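Local coordinates for TlmII (Streptoalloteichus hindustanus, PDB 4HVM), which is a tallysomycin biosynthesis protein of the nonribosomal peptide synthetase condensation family and may bind phosphopantetheine, at residues A38-I47 and V384-I395; L52-F63 and A156-P167. All blocks are in the same frame, centred on the assembly; numbering follows the deposited sequence.

Contact 1 (A38-I47 and V384-I395). With SO4 (sulfate ion), chain F.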
loop_
_atom_site.group_PDB
_atom_site.type_symbol
_atom_site.label_atom_id
_atom_site.label_comp_id
_atom_site.label_asym_id
_atom_site.label_seq_id
_atom_site.Cartn_x
_atom_site.Cartn_y
_atom_site.Cartn_z
ATOM N N ALA A 38 7.842 0.483 5.686
ATOM C CA ALA A 38 8.027 0.987 7.042
ATOM C C ALA A 38 7.053 2.110 7.387
ATOM O O ALA A 38 6.893 3.060 6.626
ATOM C CB ALA A 38 9.460 1.453 7.237
ATOM N N ARG A 39 6.403 1.986 8.539
ATOM C CA ARG A 39 5.556 3.042 9.075
ATOM C C ARG A 39 5.892 3.211 10.550
ATOM O O ARG A 39 6.526 2.339 11.144
ATOM C CB ARG A 39 4.077 2.690 8.906
ATOM C CG ARG A 39 3.648 2.482 7.458
ATOM C CD ARG A 39 3.805 3.751 6.643
ATOM N NE ARG A 39 4.247 3.467 5.280
ATOM C CZ ARG A 39 3.426 3.241 4.260
ATOM N NH1 ARG A 39 2.114 3.266 4.449
ATOM N NH2 ARG A 39 3.916 2.990 3.053
ATOM N N GLY A 40 5.477 4.326 11.143
ATOM C CA GLY A 40 5.776 4.578 12.541
ATOM C C GLY A 40 4.839 5.550 13.229
ATOM O O GLY A 40 4.247 6.418 12.590
ATOM N N LEU A 41 4.704 5.395 14.543
ATOM C CA LEU A 41 3.934 6.322 15.363
ATOM C C LEU A 41 4.870 7.073 16.302
ATOM O O LEU A 41 5.716 6.468 16.961
ATOM C CB LEU A 41 2.869 5.579 16.176
ATOM C CG LEU A 41 1.711 4.947 15.402
ATOM C CD1 LEU A 41 0.754 4.250 16.351
ATOM C CD2 LEU A 41 0.974 5.986 14.565
ATOM N N LEU A 42 4.721 8.391 16.357
ATOM C CA LEU A 42 5.551 9.211 17.230
ATOM C C LEU A 42 4.858 9.471 18.563
ATOM O O LEU A 42 3.769 10.040 18.604
ATOM C CB LEU A 42 5.894 10.537 16.551
ATOM C CG LEU A 42 6.555 11.606 17.421
ATOM C CD1 LEU A 42 7.865 11.103 18.001
ATOM C CD2 LEU A 42 6.778 12.871 16.615
ATOM N N GLY A 43 5.494 9.049 19.650
ATOM C CA GLY A 43 4.975 9.301 20.982
ATOM C C GLY A 43 5.716 10.444 21.647
ATOM O O GLY A 43 6.940 10.548 21.542
ATOM N N SER A 44 4.977 11.309 22.332
ATOM C CA SER A 44 5.582 12.464 22.980
ATOM C C SER A 44 5.035 12.671 24.388
ATOM O O SER A 44 3.826 12.776 24.584
ATOM C CB SER A 44 5.361 13.722 22.141
ATOM O OG SER A 44 6.130 14.805 22.639
ATOM N N GLY A 45 5.935 12.739 25.362
ATOM C CA GLY A 45 5.553 12.895 26.755
ATOM C C GLY A 45 6.433 12.033 27.637
ATOM O O GLY A 45 7.498 11.593 27.206
ATOM N N ARG A 46 6.003 11.791 28.871
ATOM C CA ARG A 46 6.750 10.911 29.763
ATOM C C ARG A 46 6.507 9.456 29.373
ATOM O O ARG A 46 5.429 8.911 29.614
ATOM C CB ARG A 46 6.356 11.151 31.221
ATOM C CG ARG A 46 6.470 12.604 31.649
ATOM C CD ARG A 46 6.388 12.768 33.160
ATOM N NE ARG A 46 6.030 14.134 33.536
ATOM C CZ ARG A 46 6.895 15.141 33.634
ATOM N NH1 ARG A 46 8.184 14.946 33.387
ATOM N NH2 ARG A 46 6.468 16.348 33.981
ATOM N N ILE A 47 7.513 8.835 28.763
ATOM C CA ILE A 47 7.375 7.480 28.240
ATOM C C ILE A 47 8.373 6.518 28.879
ATOM O O ILE A 47 9.581 6.754 28.855
ATOM C CB ILE A 47 7.558 7.452 26.707
ATOM C CG1 ILE A 47 6.557 8.391 26.028
ATOM C CG2 ILE A 47 7.417 6.032 26.174
ATOM C CD1 ILE A 47 6.795 8.556 24.540
ATOM N N VAL A 384 -0.012 10.948 27.004
ATOM C CA VAL A 384 1.022 10.928 25.976
ATOM C C VAL A 384 0.446 11.175 24.585
ATOM O O VAL A 384 -0.482 10.491 24.158
ATOM C CB VAL A 384 1.787 9.590 25.977
ATOM C CG1 VAL A 384 2.711 9.502 24.770
ATOM C CG2 VAL A 384 2.564 9.437 27.273
ATOM N N SER A 385 0.995 12.159 23.883
ATOM C CA SER A 385 0.545 12.473 22.531
ATOM C C SER A 385 1.032 11.425 21.535
ATOM O O SER A 385 2.185 11.002 21.582
ATOM C CB SER A 385 1.040 13.856 22.112
ATOM O OG SER A 385 0.683 14.133 20.772
ATOM N N ILE A 386 0.147 11.006 20.635
ATOM C CA ILE A 386 0.501 10.031 19.609
ATOM C C ILE A 386 0.055 10.494 18.224
ATOM O O ILE A 386 -1.127 10.750 17.996
ATOM C CB ILE A 386 -0.113 8.650 19.903
ATOM C CG1 ILE A 386 0.453 8.075 21.203
ATOM C CG2 ILE A 386 0.149 7.698 18.749
ATOM C CD1 ILE A 386 -0.124 6.720 21.561
ATOM N N GLU A 387 1.011 10.604 17.307
ATOM C CA GLU A 387 0.729 11.030 15.941
ATOM C C GLU A 387 1.512 10.180 14.953
ATOM O O GLU A 387 2.449 9.477 15.333
ATOM C CB GLU A 387 1.093 12.504 15.754
ATOM C CG GLU A 387 2.578 12.806 15.954
ATOM C CD GLU A 387 2.889 14.291 15.928
ATOM O OE1 GLU A 387 4.062 14.652 15.690
ATOM O OE2 GLU A 387 1.964 15.098 16.159
ATOM N N LEU A 388 1.120 10.238 13.685
ATOM C CA LEU A 388 1.844 9.539 12.632
ATOM C C LEU A 388 3.230 10.150 12.484
ATOM O O LEU A 388 3.403 11.357 12.651
ATOM C CB LEU A 388 1.082 9.618 11.307
ATOM C CG LEU A 388 0.076 8.505 10.993
ATOM C CD1 LEU A 388 -0.995 8.389 12.066
ATOM C CD2 LEU A 388 -0.553 8.735 9.628
ATOM N N PHE A 389 4.218 9.316 12.179
ATOM C CA PHE A 389 5.595 9.784 12.085
ATOM C C PHE A 389 6.119 9.809 10.653
ATOM O O PHE A 389 6.415 8.762 10.077
ATOM C CB PHE A 389 6.522 8.947 12.972
ATOM C CG PHE A 389 7.970 9.316 12.841
ATOM C CD1 PHE A 389 8.423 10.549 13.281
ATOM C CD2 PHE A 389 8.875 8.441 12.268
ATOM C CE1 PHE A 389 9.754 10.901 13.155
ATOM C CE2 PHE A 389 10.208 8.788 12.141
ATOM C CZ PHE A 389 10.647 10.018 12.585
ATOM N N ARG A 390 6.225 11.015 10.097
ATOM C CA ARG A 390 6.837 11.241 8.786
ATOM C C ARG A 390 6.357 10.260 7.723
ATOM O O ARG A 390 7.158 9.734 6.953
ATOM C CB ARG A 390 8.366 11.183 8.892
ATOM C CG ARG A 390 8.987 12.252 9.782
ATOM C CD ARG A 390 9.094 13.595 9.070
ATOM N NE ARG A 390 9.748 14.599 9.905
ATOM C CZ ARG A 390 11.063 14.796 9.950
ATOM N NH1 ARG A 390 11.874 14.057 9.205
ATOM N NH2 ARG A 390 11.568 15.733 10.742
ATOM N N GLU A 391 5.052 10.008 7.692
ATOM C CA GLU A 391 4.482 9.043 6.757
ATOM C C GLU A 391 4.847 9.358 5.307
ATOM O O GLU A 391 5.089 8.454 4.510
ATOM C CB GLU A 391 2.962 8.969 6.918
ATOM C CG GLU A 391 2.307 7.863 6.105
ATOM C CD GLU A 391 0.807 7.792 6.317
ATOM O OE1 GLU A 391 0.125 8.823 6.132
ATOM O OE2 GLU A 391 0.311 6.703 6.676
ATOM N N ALA A 392 4.902 10.646 4.983
ATOM C CA ALA A 392 5.247 11.097 3.638
ATOM C C ALA A 392 6.661 10.695 3.226
ATOM O O ALA A 392 6.929 10.461 2.048
ATOM C CB ALA A 392 5.080 12.597 3.531
ATOM N N ASP A 393 7.559 10.620 4.201
ATOM C CA ASP A 393 8.957 10.298 3.931
ATOM C C ASP A 393 9.227 8.795 4.007
ATOM O O ASP A 393 10.191 8.299 3.425
ATOM C CB ASP A 393 9.885 11.055 4.887
ATOM C CG ASP A 393 9.877 12.554 4.643
ATOM O OD1 ASP A 393 9.632 12.971 3.487
ATOM O OD2 ASP A 393 10.126 13.313 5.605
ATOM N N LEU A 394 8.370 8.071 4.721
ATOM C CA LEU A 394 8.536 6.631 4.862
ATOM C C LEU A 394 7.908 5.882 3.694
ATOM O O LEU A 394 8.260 4.736 3.427
ATOM C CB LEU A 394 7.955 6.142 6.187
ATOM C CG LEU A 394 8.789 6.465 7.422
ATOM C CD1 LEU A 394 8.062 6.055 8.691
ATOM C CD2 LEU A 394 10.140 5.777 7.331
ATOM N N ILE A 395 6.975 6.529 3.002
ATOM C CA ILE A 395 6.391 5.953 1.795
ATOM C C ILE A 395 7.409 5.953 0.656
ATOM O O ILE A 395 7.798 7.010 0.159
ATOM C CB ILE A 395 5.130 6.716 1.347
ATOM C CG1 ILE A 395 3.985 6.458 2.322
ATOM C CG2 ILE A 395 4.715 6.285 -0.044
ATOM C CD1 ILE A 395 2.729 7.227 1.997
HETATM S S SO4 F . 5.433 1.612 0.533
HETATM O O1 SO4 F . 5.797 2.803 -0.233
HETATM O O2 SO4 F . 5.831 0.405 -0.186
HETATM O O3 SO4 F . 6.116 1.650 1.824
HETATM O O4 SO4 F . 3.986 1.589 0.735
HETATM O O HOH W 1 4.392 6.530 9.540
#
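Leu42 and Glu387 form a hydrogen-bonded antiparallel pair where strand 385-388 joins strand 38-44 as one edge strand of the five-stranded sheet, a condensation-domain arrangement in which a segment from the second half of the chain probably crosses over, as in relatives, to complete the sheet of the first. Backbone bonds carry the pairing: Leu42 N reaches Glu387 O at 2.7 Å, with Glu387 N to Leu42 O as its return bond, and Ser44 and Ser385 repeat the exchange. Beyond the strand, Phe389 N bonds to Gly40 O, and a water links Gly40 N to Phe389 O.

Leu42 CB packs on Phe389 CB. Leu41 and Leu388 diverge at their bases but meet at the methyls, Leu41 CD2 to Leu388 CD1, 4.0 Å.

The CB of Arg39 points away from the partner segment, but bends at chi2 (-63°) and chi3 carry the guanidinium back. Its NH2 makes weak hydrogen bonds to O4 and O3 of a sulfate probably from the crystallisation liquor. Glu391 OE2, hydrogen-bonded to Tyr151, lies 4.5 Å from Arg39 NH1, a nearby opposite charge at which no N-H points. A leucine here would probably cost the sulfate the two NH2 bonds. Ile395 CG1 lies over one guanidinium face, 3.5 Å from Arg39 NH2.

Contact 2 (L52-F63 and A156-P167)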
loop_
_atom_site.group_PDB
_atom_site.type_symbol
_atom_site.label_atom_id
_atom_site.label_comp_id
_atom_site.label_asym_id
_atom_site.label_seq_id
_atom_site.Cartn_x
_atom_site.Cartn_y
_atom_site.Cartn_z
ATOM N N LEU A 52 7.171 0.163 27.355
ATOM C CA LEU A 52 6.803 0.148 25.947
ATOM C C LEU A 52 7.402 -1.063 25.243
ATOM O O LEU A 52 6.762 -1.670 24.382
ATOM C CB LEU A 52 7.257 1.437 25.263
ATOM C CG LEU A 52 6.895 1.601 23.784
ATOM C CD1 LEU A 52 5.388 1.529 23.568
ATOM C CD2 LEU A 52 7.455 2.908 23.252
ATOM N N ALA A 53 8.632 -1.409 25.615
ATOM C CA ALA A 53 9.309 -2.574 25.061
ATOM C C ALA A 53 8.576 -3.854 25.442
ATOM O O ALA A 53 8.457 -4.774 24.634
ATOM C CB ALA A 53 10.751 -2.629 25.543
ATOM N N ALA A 54 8.084 -3.903 26.676
ATOM C CA ALA A 54 7.319 -5.048 27.145
ATOM C C ALA A 54 5.995 -5.141 26.402
ATOM O O ALA A 54 5.500 -6.235 26.126
ATOM C CB ALA A 54 7.078 -4.939 28.639
ATOM N N ALA A 55 5.427 -3.984 26.074
ATOM C CA ALA A 55 4.163 -3.934 25.355
ATOM C C ALA A 55 4.325 -4.495 23.948
ATOM O O ALA A 55 3.438 -5.176 23.434
ATOM C CB ALA A 55 3.638 -2.509 25.302
ATOM N N ALA A 56 5.466 -4.204 23.332
ATOM C CA ALA A 56 5.743 -4.678 21.982
ATOM C C ALA A 56 5.852 -6.197 21.955
ATOM O O ALA A 56 5.329 -6.851 21.052
ATOM C CB ALA A 56 7.014 -4.048 21.455
ATOM N N ASP A 57 6.536 -6.750 22.952
ATOM C CA ASP A 57 6.698 -8.194 23.071
ATOM C C ASP A 57 5.349 -8.876 23.260
ATOM O O ASP A 57 5.123 -9.977 22.759
ATOM C CB ASP A 57 7.619 -8.534 24.244
ATOM C CG ASP A 57 9.067 -8.172 23.972
ATOM O OD1 ASP A 57 9.502 -8.302 22.808
ATOM O OD2 ASP A 57 9.770 -7.761 24.920
ATOM N N GLU A 58 4.459 -8.210 23.987
ATOM C CA GLU A 58 3.126 -8.737 24.254
ATOM C C GLU A 58 2.315 -8.841 22.966
ATOM O O GLU A 58 1.598 -9.820 22.748
ATOM C CB GLU A 58 2.403 -7.851 25.271
ATOM C CG GLU A 58 0.992 -8.299 25.616
ATOM C CD GLU A 58 0.338 -7.399 26.646
ATOM O OE1 GLU A 58 1.066 -6.657 27.340
ATOM O OE2 GLU A 58 -0.907 -7.430 26.758
ATOM N N VAL A 59 2.440 -7.829 22.112
ATOM C CA VAL A 59 1.730 -7.805 20.840
ATOM C C VAL A 59 2.322 -8.815 19.863
ATOM O O VAL A 59 1.588 -9.493 19.139
ATOM C CB VAL A 59 1.747 -6.396 20.214
ATOM C CG1 VAL A 59 1.118 -6.417 18.830
ATOM C CG2 VAL A 59 1.018 -5.419 21.117
ATOM N N LEU A 60 3.648 -8.924 19.857
ATOM C CA LEU A 60 4.336 -9.899 19.012
ATOM C C LEU A 60 3.943 -11.325 19.381
ATOM O O LEU A 60 3.991 -12.228 18.547
ATOM C CB LEU A 60 5.857 -9.738 19.112
ATOM C CG LEU A 60 6.452 -8.489 18.450
ATOM C CD1 LEU A 60 7.968 -8.456 18.603
ATOM C CD2 LEU A 60 6.044 -8.403 16.982
ATOM N N ASP A 61 3.552 -11.514 20.635
ATOM C CA ASP A 61 3.131 -12.819 21.121
ATOM C C ASP A 61 1.680 -13.095 20.748
ATOM O O ASP A 61 1.352 -14.170 20.248
ATOM C CB ASP A 61 3.304 -12.897 22.641
ATOM C CG ASP A 61 2.693 -14.155 23.239
ATOM O OD1 ASP A 61 3.407 -15.176 23.340
ATOM O OD2 ASP A 61 1.502 -14.119 23.619
ATOM N N ALA A 62 0.820 -12.111 20.993
ATOM C CA ALA A 62 -0.616 -12.269 20.801
ATOM C C ALA A 62 -0.999 -12.490 19.341
ATOM O O ALA A 62 -2.054 -13.051 19.052
ATOM C CB ALA A 62 -1.360 -11.069 21.365
ATOM N N PHE A 63 -0.147 -12.038 18.427
ATOM C CA PHE A 63 -0.399 -12.197 16.997
ATOM C C PHE A 63 0.616 -13.136 16.355
ATOM O O PHE A 63 1.648 -12.688 15.859
ATOM C CB PHE A 63 -0.346 -10.845 16.284
ATOM C CG PHE A 63 -1.504 -9.942 16.595
ATOM C CD1 PHE A 63 -2.769 -10.218 16.102
ATOM C CD2 PHE A 63 -1.321 -8.801 17.358
ATOM C CE1 PHE A 63 -3.833 -9.380 16.379
ATOM C CE2 PHE A 63 -2.379 -7.960 17.636
ATOM C CZ PHE A 63 -3.636 -8.248 17.147
ATOM N N ALA A 156 -1.856 -1.321 18.430
ATOM C CA ALA A 156 -2.013 -2.373 19.430
ATOM C C ALA A 156 -0.911 -2.330 20.488
ATOM O O ALA A 156 -1.146 -2.659 21.652
ATOM C CB ALA A 156 -2.051 -3.739 18.761
ATOM N N VAL A 157 0.288 -1.925 20.080
ATOM C CA VAL A 157 1.412 -1.817 21.004
ATOM C C VAL A 157 1.168 -0.711 22.024
ATOM O O VAL A 157 1.405 -0.890 23.218
ATOM C CB VAL A 157 2.738 -1.562 20.263
ATOM C CG1 VAL A 157 3.873 -1.375 21.257
ATOM C CG2 VAL A 157 3.042 -2.711 19.311
ATOM N N TRP A 158 0.681 0.430 21.552
ATOM C CA TRP A 158 0.356 1.534 22.446
ATOM C C TRP A 158 -0.836 1.204 23.340
ATOM O O TRP A 158 -0.931 1.691 24.467
ATOM C CB TRP A 158 0.097 2.816 21.654
ATOM C CG TRP A 158 1.357 3.501 21.206
ATOM C CD1 TRP A 158 1.824 3.614 19.929
ATOM C CD2 TRP A 158 2.316 4.160 22.043
ATOM N NE1 TRP A 158 3.013 4.309 19.918
ATOM C CE2 TRP A 158 3.335 4.655 21.205
ATOM C CE3 TRP A 158 2.408 4.382 23.420
ATOM C CZ2 TRP A 158 4.434 5.358 21.700
ATOM C CZ3 TRP A 158 3.499 5.080 23.910
ATOM C CH2 TRP A 158 4.497 5.560 23.052
ATOM N N GLN A 159 -1.746 0.379 22.831
ATOM C CA GLN A 159 -2.869 -0.090 23.631
ATOM C C GLN A 159 -2.381 -0.948 24.794
ATOM O O GLN A 159 -2.879 -0.833 25.914
ATOM C CB GLN A 159 -3.859 -0.886 22.776
ATOM C CG GLN A 159 -4.817 -0.033 21.953
ATOM C CD GLN A 159 -5.910 -0.856 21.288
ATOM O OE1 GLN A 159 -5.856 -2.087 21.271
ATOM N NE2 GLN A 159 -6.912 -0.176 20.738
ATOM N N ALA A 160 -1.404 -1.806 24.517
ATOM C CA ALA A 160 -0.833 -2.678 25.535
ATOM C C ALA A 160 -0.079 -1.867 26.578
ATOM O O ALA A 160 -0.022 -2.245 27.747
ATOM C CB ALA A 160 0.085 -3.709 24.895
ATOM N N TYR A 161 0.491 -0.744 26.146
ATOM C CA TYR A 161 1.252 0.133 27.029
ATOM C C TYR A 161 0.379 0.693 28.148
ATOM O O TYR A 161 0.849 0.911 29.266
ATOM C CB TYR A 161 1.878 1.271 26.221
ATOM C CG TYR A 161 2.700 2.248 27.033
ATOM C CD1 TYR A 161 4.012 1.956 27.385
ATOM C CD2 TYR A 161 2.171 3.469 27.436
ATOM C CE1 TYR A 161 4.772 2.848 28.119
ATOM C CE2 TYR A 161 2.923 4.368 28.174
ATOM C CZ TYR A 161 4.223 4.051 28.512
ATOM O OH TYR A 161 4.975 4.943 29.246
ATOM N N TYR A 162 -0.895 0.919 27.839
ATOM C CA TYR A 162 -1.836 1.461 28.812
ATOM C C TYR A 162 -2.719 0.378 29.419
ATOM O O TYR A 162 -3.552 0.658 30.279
ATOM C CB TYR A 162 -2.708 2.544 28.174
ATOM C CG TYR A 162 -2.004 3.868 27.998
ATOM C CD1 TYR A 162 -1.580 4.598 29.098
ATOM C CD2 TYR A 162 -1.771 4.395 26.734
ATOM C CE1 TYR A 162 -0.938 5.810 28.949
ATOM C CE2 TYR A 162 -1.129 5.609 26.573
ATOM C CZ TYR A 162 -0.715 6.312 27.686
ATOM O OH TYR A 162 -0.077 7.521 27.537
ATOM N N GLY A 163 -2.532 -0.858 28.966
ATOM C CA GLY A 163 -3.333 -1.972 29.441
ATOM C C GLY A 163 -4.702 -2.010 28.791
ATOM O O GLY A 163 -5.675 -2.474 29.388
ATOM N N ARG A 164 -4.775 -1.522 27.556
ATOM C CA ARG A 164 -6.043 -1.449 26.839
ATOM C C ARG A 164 -6.100 -2.455 25.693
ATOM O O ARG A 164 -7.084 -2.514 24.954
ATOM C CB ARG A 164 -6.275 -0.030 26.314
ATOM C CG ARG A 164 -6.009 1.046 27.354
ATOM C CD ARG A 164 -6.706 2.349 27.009
ATOM N NE ARG A 164 -6.585 3.327 28.086
ATOM C CZ ARG A 164 -7.285 4.455 28.153
ATOM N NH1 ARG A 164 -8.164 4.748 27.204
ATOM N NH2 ARG A 164 -7.109 5.287 29.171
ATOM N N PHE A 165 -5.046 -3.251 25.557
ATOM C CA PHE A 165 -4.975 -4.239 24.490
ATOM C C PHE A 165 -5.751 -5.504 24.839
ATOM O O PHE A 165 -5.399 -6.226 25.772
ATOM C CB PHE A 165 -3.521 -4.581 24.166
ATOM C CG PHE A 165 -3.371 -5.650 23.121
ATOM C CD1 PHE A 165 -3.700 -5.396 21.801
ATOM C CD2 PHE A 165 -2.890 -6.905 23.455
ATOM C CE1 PHE A 165 -3.560 -6.375 20.832
ATOM C CE2 PHE A 165 -2.746 -7.890 22.491
ATOM C CZ PHE A 165 -3.082 -7.624 21.177
ATOM N N ARG A 166 -6.818 -5.754 24.086
ATOM C CA ARG A 166 -7.583 -6.986 24.211
ATOM C C ARG A 166 -7.531 -7.750 22.895
ATOM O O ARG A 166 -8.048 -7.279 21.884
ATOM C CB ARG A 166 -9.031 -6.688 24.599
ATOM C CG ARG A 166 -9.166 -5.995 25.943
ATOM C CD ARG A 166 -10.616 -5.899 26.393
ATOM N NE ARG A 166 -11.446 -5.187 25.426
ATOM C CZ ARG A 166 -12.718 -4.859 25.630
ATOM N NH1 ARG A 166 -13.313 -5.176 26.773
ATOM N NH2 ARG A 166 -13.395 -4.211 24.691
ATOM N N PRO A 167 -6.892 -8.932 22.903
ATOM C CA PRO A 167 -6.682 -9.743 21.698
ATOM C C PRO A 167 -7.988 -10.211 21.063
ATOM O O PRO A 167 -8.043 -10.415 19.850
ATOM C CB PRO A 167 -5.893 -10.950 22.222
ATOM C CG PRO A 167 -5.270 -10.481 23.489
ATOM C CD PRO A 167 -6.265 -9.541 24.088
#
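Leu52, Phe165 and Val157 give up more surface than any other residue where helix 52-62 crosses helix 156-161, on one side of the sheet that contains strand 133-141. The short axes come within 8.1 Å at 122°, an approach that the small side chains of Ala55 and Ala160 permit, their CB atoms meeting at 3.8 Å.

Val157 is the knob of a knobs-into-holes fit, seated among Leu52, Ala55, Ala56 and Val59. Its two methyls divide the work: CG1, anti to the backbone N (chi1 177°), turns to Ala56 and Leu52, while CG2 touches Val59 CG2 at 3.8 Å.

Leu52 fills the other end of the crossing. Its CD1 sits over the six-membered ring of Trp158, 4.0 Å from the centroid, a CH-pi contact; CD2 reaches Trp158 CH2, and the backbone of Leu52 faces the edge of Tyr161, whose hydroxyl is bonded to Asp48 N.

Phe165 follows the Schellman turn at Gly163 and returns the chain to the first helix. Ala62 CB meets the rim of its ring at CE2 (3.6 Å), and the Phe63 ring lies obliquely to it, planes 60° apart. Glu58 OE2 approaches the same rim at CD2. The absence of any polar bond between the two segments is consistent with steric fit of methyls and rings guiding the packing.

In the fold
Both contacts belong to the same layered unit. Contact 1 extends the sheet at its margin and is only partly buried, with an exposed outer strand; contact 2 is mostly buried and pairs two helices against one side of that sheet. The chemistry follows place: backbone bonds and a charged end at the edge, apolar side chains between the helices. Strand 36-44 leads along the chain into helix 49-62, and the centres of contacts 1 and 2 lie about 17 Å apart. The layers meet directly at Trp158, which receives Ile386 CD1 at 3.6 Å from its CG and also touches Leu41.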